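Local coordinates for acireductone dioxygenase (Bacillus anthracis, PDB 4QGL), which probably catalyses the oxygen-dependent cleavage of an acireductone in methionine salvage, with products that depend on whether iron or nickel is bound, at residues V21-S24 and K25-E29. Residues are numbered along the deposited sequence; the frame is centred on the assembly and turned at random.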
loop_
_atom_site.group_PDB
_atom_site.type_symbol
_atom_site.label_atom_id
_atom_site.label_comp_id
_atom_site.label_asym_id
_atom_site.label_seq_id
_atom_site.Cartn_x
_atom_site.Cartn_y
_atom_site.Cartn_z
ATOM N N VAL A 21 4.737 -18.049 -3.177
ATOM C CA VAL A 21 6.166 -18.096 -3.077
ATOM C C VAL A 21 6.886 -17.297 -4.181
ATOM O O VAL A 21 7.889 -16.617 -3.902
ATOM C CB VAL A 21 6.609 -19.564 -3.089
ATOM C CG1 VAL A 21 8.099 -19.696 -3.388
ATOM C CG2 VAL A 21 6.227 -20.221 -1.771
ATOM N N LYS A 22 6.374 -17.356 -5.416
ATOM C CA LYS A 22 7.027 -16.678 -6.536
ATOM C C LYS A 22 6.816 -15.202 -6.463
ATOM O O LYS A 22 7.686 -14.423 -6.850
ATOM C CB LYS A 22 6.506 -17.168 -7.871
ATOM C CG LYS A 22 6.345 -18.679 -7.921
ATOM C CD LYS A 22 6.991 -19.297 -9.137
ATOM C CE LYS A 22 6.106 -20.405 -9.704
ATOM N NZ LYS A 22 6.620 -20.929 -11.012
ATOM N N VAL A 23 5.652 -14.811 -5.968
ATOM C CA VAL A 23 5.362 -13.401 -5.804
ATOM C C VAL A 23 6.369 -12.771 -4.856
ATOM O O VAL A 23 6.998 -11.769 -5.169
ATOM C CB VAL A 23 3.937 -13.185 -5.275
ATOM C CG1 VAL A 23 3.773 -11.796 -4.648
ATOM C CG2 VAL A 23 2.940 -13.410 -6.398
ATOM N N SER A 24 6.530 -13.378 -3.695
ATOM C CA SER A 24 7.394 -12.805 -2.671
ATOM C C SER A 24 8.838 -12.901 -3.114
ATOM O O SER A 24 9.585 -11.962 -2.927
ATOM C CB SER A 24 7.142 -13.443 -1.285
ATOM O OG SER A 24 7.394 -14.846 -1.264
ATOM N N LYS A 25 9.222 -14.009 -3.741
ATOM C CA LYS A 25 10.551 -14.074 -4.343
ATOM C C LYS A 25 10.803 -12.962 -5.347
ATOM O O LYS A 25 11.861 -12.323 -5.310
ATOM C CB LYS A 25 10.799 -15.427 -4.974
ATOM C CG LYS A 25 11.267 -16.423 -3.920
ATOM C CD LYS A 25 11.320 -17.829 -4.473
ATOM C CE LYS A 25 11.885 -18.786 -3.441
ATOM N NZ LYS A 25 11.713 -20.197 -3.887
ATOM N N PHE A 26 9.812 -12.704 -6.211
ATOM C CA PHE A 26 9.907 -11.622 -7.190
ATOM C C PHE A 26 10.041 -10.237 -6.538
ATOM O O PHE A 26 10.911 -9.467 -6.902
ATOM C CB PHE A 26 8.724 -11.684 -8.151
ATOM C CG PHE A 26 8.689 -10.567 -9.123
ATOM C CD1 PHE A 26 9.347 -10.665 -10.338
ATOM C CD2 PHE A 26 8.014 -9.408 -8.826
ATOM C CE1 PHE A 26 9.320 -9.629 -11.255
ATOM C CE2 PHE A 26 7.993 -8.360 -9.726
ATOM C CZ PHE A 26 8.641 -8.476 -10.947
ATOM N N LEU A 27 9.198 -9.941 -5.563
ATOM C CA LEU A 27 9.246 -8.659 -4.865
ATOM C C LEU A 27 10.561 -8.487 -4.115
ATOM O O LEU A 27 11.102 -7.388 -4.029
ATOM C CB LEU A 27 8.062 -8.533 -3.911
ATOM C CG LEU A 27 6.721 -8.445 -4.634
ATOM C CD1 LEU A 27 5.547 -8.589 -3.684
ATOM C CD2 LEU A 27 6.612 -7.149 -5.420
ATOM N N GLN A 28 11.077 -9.584 -3.593
ATOM C CA GLN A 28 12.366 -9.601 -2.902
ATOM C C GLN A 28 13.494 -9.196 -3.834
ATOM O O GLN A 28 14.367 -8.404 -3.480
ATOM C CB GLN A 28 12.619 -11.021 -2.433
ATOM C CG GLN A 28 13.570 -11.194 -1.275
ATOM C CD GLN A 28 12.929 -12.040 -0.203
ATOM O OE1 GLN A 28 11.848 -12.633 -0.431
ATOM N NE2 GLN A 28 13.558 -12.080 0.994
ATOM N N GLU A 29 13.462 -9.754 -5.041
ATOM C CA GLU A 29 14.430 -9.382 -6.037
ATOM C C GLU A 29 14.310 -7.912 -6.447
ATOM O O GLU A 29 15.309 -7.317 -6.811
ATOM C CB GLU A 29 14.380 -10.334 -7.232
ATOM C CG GLU A 29 15.266 -11.565 -7.015
ATOM C CD GLU A 29 16.769 -11.229 -6.921
ATOM O OE1 GLU A 29 17.518 -11.836 -6.100
ATOM O OE2 GLU A 29 17.220 -10.334 -7.681
#
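With CG anti to its carbonyl carbon (chi1 -83°) and the chain extended beyond it, K25 runs back alongside V21, one turn earlier in the alpha-helix 20-29 that packs against a sheet of this cupin fold. The aliphatic part of K25 flanks V21 CG1, with CD 3.9 Å from that methyl, and the two side chains point the same way on the exposed side. On the buried side V23 and L27 repeat the i to i+4 pairing, V23 CG1 meeting L27 CD1 at 3.8 Å; both side chains rest on I8 of strand 7-10, and L27 also reaches F130 and V132 of strand 129-134. F26 sets its ring edge-to-face with that of F130. Regular backbone bonds hold this spacing: K25 N to V21 O, F26 N to K22 O, L27 N to V23 O at 2.9 Å, and Q28 N to S24 O. At the far end E29 OE2 makes a salt bridge with K125 NZ. V21 O takes a second donor as well: S24 OG, 3.2 Å from V21 O, comes from above the carbonyl plane, on the same face as K25 N and with a C=O...OG angle of 111°.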